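Local coordinates for nucleoside phosphorylase, putative (Trypanosoma brucei, PDB 3BJE), which catalyses the phosphorolysis of uridine, forming uracil and ribose 1-phosphate, and works as a homodimer with a bound calcium ion, at residues A43-R54 with T140-T148; G94-L104 with M293-S302. All blocks are in the same frame, centred on the assembly; numbering follows the deposited sequence. Where two conformers were deposited one is given.

Contact 1 (A43-R54 with T140-T148); sequences ADRIIFVGDPGR and TMKIIRLGT. With R1P (1-O-phosphono-alpha-D-ribofuranose), chain C.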
loop_
_atom_site.group_PDB
_atom_site.type_symbol
_atom_site.label_atom_id
_atom_site.label_comp_id
_atom_site.label_asym_id
_atom_site.label_seq_id
_atom_site.Cartn_x
_atom_site.Cartn_y
_atom_site.Cartn_z
ATOM N N ALA A 43 22.324 -7.013 3.718
ATOM C CA ALA A 43 23.099 -6.492 4.852
ATOM C C ALA A 43 22.228 -6.365 6.108
ATOM O O ALA A 43 21.004 -6.328 6.025
ATOM C CB ALA A 43 23.707 -5.131 4.499
ATOM N N ASP A 44 22.872 -6.291 7.267
ATOM C CA ASP A 44 22.177 -6.021 8.537
ATOM C C ASP A 44 21.678 -4.582 8.632
ATOM O O ASP A 44 20.769 -4.288 9.412
ATOM C CB ASP A 44 23.102 -6.269 9.732
ATOM C CG ASP A 44 23.456 -7.727 9.923
ATOM O OD1 ASP A 44 22.805 -8.603 9.337
ATOM O OD2 ASP A 44 24.407 -7.996 10.686
ATOM N N ARG A 45 22.295 -3.706 7.846
ATOM C CA ARG A 45 21.966 -2.291 7.837
ATOM C C ARG A 45 21.258 -1.954 6.528
ATOM O O ARG A 45 21.814 -2.158 5.451
ATOM C CB ARG A 45 23.231 -1.444 7.997
ATOM C CG ARG A 45 23.819 -1.466 9.396
ATOM C CD ARG A 45 25.037 -0.558 9.488
ATOM N NE ARG A 45 25.590 -0.494 10.844
ATOM C CZ ARG A 45 26.343 -1.442 11.397
ATOM N NH1 ARG A 45 26.793 -1.277 12.633
ATOM N NH2 ARG A 45 26.646 -2.555 10.735
ATOM N N ILE A 46 20.044 -1.427 6.643
ATOM C CA ILE A 46 19.142 -1.230 5.514
ATOM C C ILE A 46 18.532 0.158 5.488
ATOM O O ILE A 46 18.091 0.666 6.507
ATOM C CB ILE A 46 17.970 -2.263 5.587
ATOM C CG1 ILE A 46 18.529 -3.692 5.577
ATOM C CG2 ILE A 46 16.964 -2.065 4.440
ATOM C CD1 ILE A 46 17.515 -4.813 5.912
ATOM N N ILE A 47 18.536 0.773 4.306
ATOM C CA ILE A 47 17.759 1.974 4.064
ATOM C C ILE A 47 16.535 1.613 3.241
ATOM O O ILE A 47 16.677 0.969 2.216
ATOM C CB ILE A 47 18.547 3.027 3.297
ATOM C CG1 ILE A 47 19.765 3.451 4.093
ATOM C CG2 ILE A 47 17.660 4.245 3.038
ATOM C CD1 ILE A 47 20.666 4.415 3.362
ATOM N N PHE A 48 15.352 2.017 3.713
ATOM C CA PHE A 48 14.103 1.891 2.961
ATOM C C PHE A 48 13.830 3.207 2.248
ATOM O O PHE A 48 13.947 4.295 2.831
ATOM C CB PHE A 48 12.916 1.643 3.884
ATOM C CG PHE A 48 12.748 0.237 4.380
ATOM C CD1 PHE A 48 13.361 -0.860 3.804
ATOM C CD2 PHE A 48 11.856 0.028 5.411
ATOM C CE1 PHE A 48 13.115 -2.132 4.304
ATOM C CE2 PHE A 48 11.612 -1.230 5.900
ATOM C CZ PHE A 48 12.241 -2.308 5.349
ATOM N N VAL A 49 13.439 3.116 0.991
ATOM C CA VAL A 49 12.911 4.264 0.263
ATOM C C VAL A 49 11.593 3.852 -0.347
ATOM O O VAL A 49 11.392 2.708 -0.643
ATOM C CB VAL A 49 13.875 4.727 -0.850
ATOM C CG1 VAL A 49 15.175 5.237 -0.218
ATOM C CG2 VAL A 49 14.150 3.607 -1.864
ATOM N N GLY A 50 10.662 4.772 -0.541
ATOM C CA GLY A 50 9.405 4.375 -1.153
ATOM C C GLY A 50 9.532 4.243 -2.662
ATOM O O GLY A 50 9.020 3.291 -3.273
ATOM N N ASP A 51 10.179 5.224 -3.263
ATOM C CA ASP A 51 10.274 5.363 -4.700
ATOM C C ASP A 51 11.399 4.483 -5.248
ATOM O O ASP A 51 12.559 4.662 -4.865
ATOM C CB ASP A 51 10.568 6.832 -5.006
ATOM C CG ASP A 51 10.613 7.142 -6.496
ATOM O OD1 ASP A 51 10.514 6.225 -7.341
ATOM O OD2 ASP A 51 10.780 8.329 -6.824
ATOM N N PRO A 52 11.075 3.500 -6.112
ATOM C CA PRO A 52 12.144 2.690 -6.698
ATOM C C PRO A 52 13.234 3.504 -7.388
ATOM O O PRO A 52 14.382 3.080 -7.405
ATOM C CB PRO A 52 11.408 1.782 -7.706
ATOM C CG PRO A 52 10.060 2.330 -7.840
ATOM C CD PRO A 52 9.744 3.059 -6.578
ATOM N N GLY A 53 12.882 4.655 -7.945
ATOM C CA GLY A 53 13.884 5.528 -8.574
ATOM C C GLY A 53 14.993 5.978 -7.628
ATOM O O GLY A 53 16.120 6.246 -8.065
ATOM N N ARG A 54 14.704 6.043 -6.332
ATOM C CA ARG A 54 15.688 6.554 -5.365
ATOM C C ARG A 54 16.799 5.540 -5.053
ATOM O O ARG A 54 17.819 5.889 -4.453
ATOM C CB ARG A 54 14.987 6.983 -4.069
ATOM C CG ARG A 54 15.829 7.908 -3.167
ATOM C CD ARG A 54 15.031 8.504 -1.986
ATOM N NE ARG A 54 13.779 9.117 -2.434
ATOM C CZ ARG A 54 12.576 8.914 -1.894
ATOM N NH1 ARG A 54 12.405 8.140 -0.826
ATOM N NH2 ARG A 54 11.520 9.503 -2.437
ATOM N N THR A 140 21.217 -6.350 15.946
ATOM C CA THR A 140 22.160 -6.130 14.851
ATOM C C THR A 140 21.481 -5.520 13.624
ATOM O O THR A 140 22.150 -4.929 12.777
ATOM C CB THR A 140 22.899 -7.434 14.443
ATOM O OG1 THR A 140 21.974 -8.393 13.903
ATOM C CG2 THR A 140 23.644 -8.025 15.648
ATOM N N MET A 141 20.161 -5.658 13.520
ATOM C CA MET A 141 19.433 -5.092 12.403
ATOM C C MET A 141 19.162 -3.620 12.653
ATOM O O MET A 141 18.595 -3.253 13.685
ATOM C CB MET A 141 18.113 -5.837 12.205
ATOM C CG MET A 141 18.282 -7.332 11.902
ATOM S SD MET A 141 19.223 -7.635 10.378
ATOM C CE MET A 141 18.263 -6.692 9.177
ATOM N N LYS A 142 19.565 -2.796 11.692
ATOM C CA LYS A 142 19.346 -1.352 11.727
ATOM C C LYS A 142 18.636 -0.974 10.419
ATOM O O LYS A 142 19.174 -1.191 9.341
ATOM C CB LYS A 142 20.671 -0.594 11.788
ATOM C CG LYS A 142 21.774 -1.206 12.634
ATOM C CD LYS A 142 21.486 -1.149 14.089
ATOM C CE LYS A 142 22.720 -1.603 14.880
ATOM N NZ LYS A 142 22.489 -1.480 16.339
ATOM N N ILE A 143 17.437 -0.405 10.524
ATOM C CA ILE A 143 16.613 -0.098 9.360
ATOM C C ILE A 143 16.154 1.356 9.429
ATOM O O ILE A 143 15.505 1.754 10.396
ATOM C CB ILE A 143 15.382 -1.024 9.305
ATOM C CG1 ILE A 143 15.844 -2.487 9.349
ATOM C CG2 ILE A 143 14.502 -0.734 8.059
ATOM C CD1 ILE A 143 14.714 -3.515 9.391
ATOM N N ILE A 144 16.507 2.156 8.427
ATOM C CA ILE A 144 16.095 3.550 8.387
ATOM C C ILE A 144 15.388 3.881 7.087
ATOM O O ILE A 144 15.918 3.679 6.014
ATOM C CB ILE A 144 17.288 4.516 8.580
ATOM C CG1 ILE A 144 18.059 4.150 9.857
ATOM C CG2 ILE A 144 16.800 6.011 8.642
ATOM C CD1 ILE A 144 19.316 4.974 10.074
ATOM N N ARG A 145 14.185 4.417 7.216
ATOM C CA ARG A 145 13.458 4.953 6.077
ATOM C C ARG A 145 13.953 6.351 5.769
ATOM O O ARG A 145 14.059 7.171 6.666
ATOM C CB ARG A 145 11.965 4.988 6.382
ATOM C CG ARG A 145 11.165 5.868 5.440
ATOM C CD ARG A 145 9.681 5.600 5.551
ATOM N NE ARG A 145 8.885 6.724 5.034
ATOM C CZ ARG A 145 8.852 7.111 3.757
ATOM N NH1 ARG A 145 8.114 8.157 3.427
ATOM N NH2 ARG A 145 9.547 6.469 2.804
ATOM N N LEU A 146 14.279 6.594 4.510
ATOM C CA LEU A 146 14.562 7.945 4.012
ATOM C C LEU A 146 13.501 8.243 2.960
ATOM O O LEU A 146 13.499 7.658 1.875
ATOM C CB LEU A 146 15.972 8.077 3.423
ATOM C CG LEU A 146 16.277 9.417 2.725
ATOM C CD1 LEU A 146 15.973 10.653 3.606
ATOM C CD2 LEU A 146 17.716 9.465 2.241
ATOM N N GLY A 147 12.564 9.125 3.317
ATOM C CA GLY A 147 11.398 9.335 2.501
ATOM C C GLY A 147 11.076 10.776 2.217
ATOM O O GLY A 147 11.910 11.668 2.399
ATOM N N THR A 148 9.868 10.992 1.706
ATOM C CA THR A 148 9.318 12.331 1.543
ATOM C C THR A 148 8.055 12.386 2.371
ATOM O O THR A 148 7.497 11.362 2.722
ATOM C CB THR A 148 9.006 12.672 0.070
ATOM O OG1 THR A 148 8.032 11.759 -0.462
ATOM C CG2 THR A 148 10.303 12.668 -0.772
HETATM C C5 R1P C . 3.509 9.249 -1.588
HETATM O O5 R1P C . 3.776 10.232 -2.598
HETATM C C4 R1P C . 4.787 8.539 -1.181
HETATM O O4 R1P C . 5.831 9.474 -0.857
HETATM C C1 R1P C . 6.277 9.288 0.490
HETATM C C2 R1P C . 5.079 8.605 1.172
HETATM O O2 R1P C . 5.331 7.964 2.444
HETATM C C3 R1P C . 4.592 7.679 0.055
HETATM O O3 R1P C . 5.403 6.499 -0.075
HETATM O O1 R1P C . 7.545 8.558 0.594
HETATM P P R1P C . 8.552 8.103 -0.586
HETATM O O1P R1P C . 7.650 7.106 -1.328
HETATM O O2P R1P C . 9.708 7.452 0.153
HETATM O O3P R1P C . 8.908 9.280 -1.436
HETATM O O HOH W 1 22.157 -10.034 11.571
#
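The ring of Phe48 carries the methyl CG2 of Ile143 over one face, 3.8 Å from CG2 to the Phe48 ring centroid, a CH-pi contact displaced toward the rim near CE2. Two guanidinium groups, those of Arg54 and Arg145, take the phosphate of ribose 1-phosphate at their edges, while Gly147 CA lies over one face of the Arg145 group. These residues belong to or adjoin neighbouring parallel strands, 45-49 and 142-151, of the nucleoside phosphorylase fold, whose phosphate site forms where strand 45-49 gives way to its loop, beside the strand residues Arg145 to Thr148. Five backbone hydrogen bonds alternate along the pair, from Lys142 N to Asp44 O at one end to Leu146 N to Phe48 O, 2.9 Å, at the other. Ile46, Phe48, Ile143 and Arg145 point to the face covered partly by helix 97-112; Ile47 and Ile144 lie on the other face, against helix 329-348.

Beyond the paired residues the backbone N of Gly50 and the side chains of Arg54, Arg145 and Thr148 converge on the phosphate. O2P of R1P is gripped three times, by Gly50 N, by Arg54 NH1 and, 2.8 Å from O2P, by Arg145 NH2. With its CG opposite the backbone N (chi1 164°) and the chain extended to NE, Arg145 reaches along the pocket; its NE also pairs with Glu292. Arg54 instead bends at chi3 (-51°), bringing NH1 within a weak bond of Leu146 O. The two guanidinium groups would together stabilise the phosphate charge. His34 and Arg74 of the second subunit also bind the ligand. The third phosphate oxygen, O3P, accepts from Arg54 NH2 and from Thr148 OG1, the latter 2.8 Å from O3P.

Contact 2 (G94-L104 with M293-S302); sequences GMGVDNIEIVL and METSAICYLS. With CA (calcium ion), chain G; R1P (1-O-phosphono-alpha-D-ribofuranose), chain C.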
loop_
_atom_site.group_PDB
_atom_site.type_symbol
_atom_site.label_atom_id
_atom_site.label_comp_id
_atom_site.label_asym_id
_atom_site.label_seq_id
_atom_site.Cartn_x
_atom_site.Cartn_y
_atom_site.Cartn_z
ATOM N N GLY A 94 8.039 0.620 -2.315
ATOM C CA GLY A 94 6.795 1.140 -2.863
ATOM C C GLY A 94 6.033 1.835 -1.749
ATOM O O GLY A 94 6.538 2.007 -0.645
ATOM N N MET A 95 4.790 2.204 -2.025
ATOM C CA MET A 95 4.050 3.070 -1.121
ATOM C C MET A 95 3.246 2.291 -0.113
ATOM O O MET A 95 2.543 1.352 -0.483
ATOM C CB MET A 95 3.134 3.986 -1.927
ATOM C CG MET A 95 3.883 4.801 -2.930
ATOM S SD MET A 95 2.879 6.023 -3.774
ATOM C CE MET A 95 1.989 4.973 -4.916
ATOM N N GLY A 96 3.347 2.670 1.157
ATOM C CA GLY A 96 2.413 2.199 2.163
ATOM C C GLY A 96 2.869 1.187 3.201
ATOM O O GLY A 96 3.842 0.462 3.023
ATOM N N VAL A 97 2.139 1.185 4.315
ATOM C CA VAL A 97 2.409 0.292 5.436
ATOM C C VAL A 97 2.159 -1.179 5.101
ATOM O O VAL A 97 2.758 -2.073 5.691
ATOM C CB VAL A 97 1.588 0.675 6.699
ATOM C CG1 VAL A 97 2.132 1.982 7.328
ATOM C CG2 VAL A 97 0.082 0.747 6.395
ATOM N N ASP A 98 1.278 -1.406 4.135
ATOM C CA ASP A 98 1.034 -2.744 3.633
ATOM C C ASP A 98 2.269 -3.275 2.919
ATOM O O ASP A 98 2.662 -4.429 3.112
ATOM C CB ASP A 98 -0.192 -2.758 2.714
ATOM C CG ASP A 98 -0.065 -1.853 1.514
ATOM O OD1 ASP A 98 0.516 -0.752 1.588
ATOM O OD2 ASP A 98 -0.615 -2.200 0.471
ATOM N N ASN A 99 2.899 -2.415 2.122
ATOM C CA ASN A 99 4.172 -2.748 1.454
ATOM C C ASN A 99 5.278 -3.003 2.474
ATOM O O ASN A 99 6.123 -3.898 2.313
ATOM C CB ASN A 99 4.576 -1.637 0.495
ATOM C CG ASN A 99 3.684 -1.574 -0.739
ATOM O OD1 ASN A 99 2.440 -1.546 -0.646
ATOM N ND2 ASN A 99 4.322 -1.558 -1.910
ATOM N N ILE A 100 5.279 -2.196 3.537
ATOM C CA ILE A 100 6.220 -2.387 4.638
ATOM C C ILE A 100 6.029 -3.764 5.281
ATOM O O ILE A 100 7.003 -4.476 5.562
ATOM C CB ILE A 100 6.101 -1.242 5.709
ATOM C CG1 ILE A 100 6.515 0.135 5.147
ATOM C CG2 ILE A 100 6.929 -1.600 6.949
ATOM C CD1 ILE A 100 7.886 0.190 4.482
ATOM N N GLU A 101 4.775 -4.126 5.520
ATOM C CA GLU A 101 4.459 -5.404 6.152
ATOM C C GLU A 101 5.051 -6.535 5.290
ATOM O O GLU A 101 5.667 -7.468 5.804
ATOM C CB GLU A 101 2.944 -5.543 6.327
ATOM C CG GLU A 101 2.504 -6.743 7.198
ATOM C CD GLU A 101 1.980 -7.969 6.435
ATOM O OE1 GLU A 101 2.185 -8.047 5.185
ATOM O OE2 GLU A 101 1.377 -8.856 7.080
ATOM N N ILE A 102 4.892 -6.422 3.974
ATOM C CA ILE A 102 5.475 -7.407 3.070
ATOM C C ILE A 102 6.995 -7.469 3.217
ATOM O O ILE A 102 7.592 -8.523 3.447
ATOM C CB ILE A 102 5.103 -7.079 1.623
ATOM C CG1 ILE A 102 3.625 -7.407 1.389
ATOM C CG2 ILE A 102 5.988 -7.885 0.643
ATOM C CD1 ILE A 102 3.073 -6.876 0.075
ATOM N N VAL A 103 7.642 -6.329 3.055
ATOM C CA VAL A 103 9.093 -6.309 3.015
ATOM C C VAL A 103 9.723 -6.705 4.362
ATOM O O VAL A 103 10.747 -7.418 4.386
ATOM C CB VAL A 103 9.590 -4.932 2.527
ATOM C CG1 VAL A 103 11.120 -4.830 2.597
ATOM C CG2 VAL A 103 9.138 -4.708 1.080
ATOM N N LEU A 104 9.172 -6.213 5.479
ATOM C CA LEU A 104 9.716 -6.609 6.784
ATOM C C LEU A 104 9.541 -8.106 7.084
ATOM O O LEU A 104 10.439 -8.710 7.690
ATOM C CB LEU A 104 9.158 -5.768 7.932
ATOM C CG LEU A 104 9.785 -4.381 8.086
ATOM C CD1 LEU A 104 9.038 -3.654 9.204
ATOM C CD2 LEU A 104 11.279 -4.427 8.361
ATOM N N MET A 293 3.307 7.754 4.658
ATOM C CA MET A 293 2.551 6.505 4.452
ATOM C C MET A 293 3.207 5.188 4.903
ATOM O O MET A 293 2.632 4.130 4.674
ATOM C CB MET A 293 2.158 6.392 2.974
ATOM C CG MET A 293 1.212 7.499 2.528
ATOM S SD MET A 293 0.732 7.451 0.792
ATOM C CE MET A 293 -0.172 5.866 0.736
ATOM N N GLU A 294 4.378 5.238 5.551
ATOM C CA GLU A 294 5.107 4.006 5.927
ATOM C C GLU A 294 5.593 3.871 7.370
ATOM O O GLU A 294 5.793 2.755 7.846
ATOM C CB GLU A 294 6.321 3.831 4.996
ATOM C CG GLU A 294 5.942 3.529 3.539
ATOM C CD GLU A 294 5.882 4.760 2.638
ATOM O OE1 GLU A 294 6.640 5.718 2.853
ATOM O OE2 GLU A 294 5.065 4.786 1.667
ATOM N N THR A 295 5.792 4.986 8.061
ATOM C CA THR A 295 6.637 4.974 9.252
ATOM C C THR A 295 6.044 4.214 10.432
ATOM O O THR A 295 6.760 3.509 11.130
ATOM C CB THR A 295 7.037 6.424 9.629
ATOM O OG1 THR A 295 7.909 6.919 8.618
ATOM C CG2 THR A 295 7.769 6.484 10.969
ATOM N N SER A 296 4.741 4.363 10.680
ATOM C CA SER A 296 4.110 3.695 11.812
ATOM C C SER A 296 4.404 2.192 11.811
ATOM O O SER A 296 4.837 1.649 12.836
ATOM C CB SER A 296 2.596 3.902 11.779
ATOM O OG SER A 296 2.057 3.449 10.548
ATOM N N ALA A 297 4.194 1.518 10.672
ATOM C CA ALA A 297 4.397 0.052 10.583
ATOM C C ALA A 297 5.884 -0.311 10.622
ATOM O O ALA A 297 6.273 -1.347 11.160
ATOM C CB ALA A 297 3.757 -0.532 9.311
ATOM N N ILE A 298 6.729 0.511 10.024
ATOM C CA ILE A 298 8.163 0.272 10.134
ATOM C C ILE A 298 8.555 0.225 11.584
ATOM O O ILE A 298 9.279 -0.669 12.018
ATOM C CB ILE A 298 8.971 1.390 9.444
ATOM C CG1 ILE A 298 8.824 1.277 7.942
ATOM C CG2 ILE A 298 10.455 1.343 9.840
ATOM C CD1 ILE A 298 9.388 2.493 7.197
ATOM N N CYS A 299 8.139 1.241 12.345
ATOM C CA CYS A 299 8.482 1.299 13.759
ATOM C C CYS A 299 7.877 0.135 14.562
ATOM O O CYS A 299 8.547 -0.506 15.377
ATOM C CB CYS A 299 8.049 2.637 14.344
ATOM S SG CYS A 299 9.059 4.018 13.749
ATOM N N TYR A 300 6.592 -0.096 14.366
ATOM C CA TYR A 300 5.883 -1.114 15.143
ATOM C C TYR A 300 6.371 -2.531 14.868
ATOM O O TYR A 300 6.659 -3.296 15.795
ATOM C CB TYR A 300 4.378 -1.030 14.887
ATOM C CG TYR A 300 3.587 -1.965 15.776
ATOM C CD1 TYR A 300 3.071 -1.546 16.994
ATOM C CD2 TYR A 300 3.383 -3.286 15.405
ATOM C CE1 TYR A 300 2.372 -2.425 17.813
ATOM C CE2 TYR A 300 2.678 -4.174 16.207
ATOM C CZ TYR A 300 2.184 -3.738 17.423
ATOM O OH TYR A 300 1.489 -4.598 18.237
ATOM N N LEU A 301 6.425 -2.893 13.598
ATOM C CA LEU A 301 6.799 -4.254 13.230
ATOM C C LEU A 301 8.297 -4.491 13.516
ATOM O O LEU A 301 8.652 -5.573 13.981
ATOM C CB LEU A 301 6.486 -4.486 11.766
ATOM C CG LEU A 301 4.986 -4.470 11.410
ATOM C CD1 LEU A 301 4.782 -4.644 9.912
ATOM C CD2 LEU A 301 4.229 -5.590 12.116
ATOM N N SER A 302 9.153 -3.478 13.298
ATOM C CA SER A 302 10.585 -3.629 13.620
ATOM C C SER A 302 10.765 -3.827 15.122
ATOM O O SER A 302 11.511 -4.730 15.559
ATOM C CB SER A 302 11.420 -2.449 13.112
ATOM O OG SER A 302 11.381 -2.371 11.702
HETATM CA CA CA G . 0.573 0.013 -0.716
HETATM C C5 R1P C . 3.509 9.249 -1.588
HETATM O O5 R1P C . 3.776 10.232 -2.598
HETATM C C4 R1P C . 4.787 8.539 -1.181
HETATM O O4 R1P C . 5.831 9.474 -0.857
HETATM C C1 R1P C . 6.277 9.288 0.490
HETATM C C2 R1P C . 5.079 8.605 1.172
HETATM O O2 R1P C . 5.331 7.964 2.444
HETATM C C3 R1P C . 4.592 7.679 0.055
HETATM O O3 R1P C . 5.403 6.499 -0.075
HETATM O O1 R1P C . 7.545 8.558 0.594
HETATM P P R1P C . 8.552 8.103 -0.586
HETATM O O1P R1P C . 7.650 7.106 -1.328
HETATM O O2P R1P C . 9.708 7.452 0.153
HETATM O O3P R1P C . 8.908 9.280 -1.436
#
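Glu294 OE2 accepts two bonds, one from Gly96 N across the contact, 2.8 Å from OE2, and one from the ligand hydroxyl O3; the 2.5 Å between R1P O3 and Glu294 OE2 is so short that its exact length is doubtful. The amide uses the anti lone pair of OE2 and lies nearly straight to it (162°). This carboxylate thus joins the starts of two neighbouring helices of the phosphorylase fold, 97-112 and 295-305, whose segments 97-104 and 295-302 run in roughly the same direction, 31° apart with their axes 8.4 Å from each other. Gly96 and Glu294 are their respective N-caps. A bend at chi2 (95°) turns the Glu294 carboxylate toward Gly96 and the ribose hydroxyls, while its CB rests on Ile100 CG1. Met293 N adds a bond to R1P O2, so that main chain and side chain both bind the ribose hydroxyls.

At the same start of helix 97-112, the loop residue Met95 and the first turn supply the calcium ion with Met95 O, both carboxylate oxygens of Asp98, and Asn99 OD1. Met95, Asp98 and Asn99 of the second subunit bind the same ion, tying the two copies together at this point.

Farther along, the contact is mainly apolar. Val97 CG1 meets Ala297 CB, and the Ile100 side chain slants across that of Ile298, with Ile100 CG2 3.6 Å from Ile298 CG1. Leu104 is a knob in the hole made by Ala297, Ile298, Leu301 and Ser302. Ser302 OG, 3.7 Å from Leu104 CD1, turns its own polar bond back to Ile298 O, 2.7 Å from Ser302 OG.

In the fold
From the N terminus, the chain first lays down strand 45-49 and the phosphate-binding turn after it, then helix 97-112, and only then strand 142-151, whose pairing with 45-49 closes the first long loop as contact 1. Contact 2 is left open until residues 293-302 arrive, 189 residues after 94-104, so the two closures cross: 94-104 lies inside the loop of contact 1 and its partner lies beyond it. The strand pair and the helix pair meet where Arg145 NH1 forms a salt bridge to Glu294 OE1 and Ile143 packs on Leu104. Contact 1 holds the phosphate and contact 2 the O2 and O3 hydroxyls of one ribose 1-phosphate.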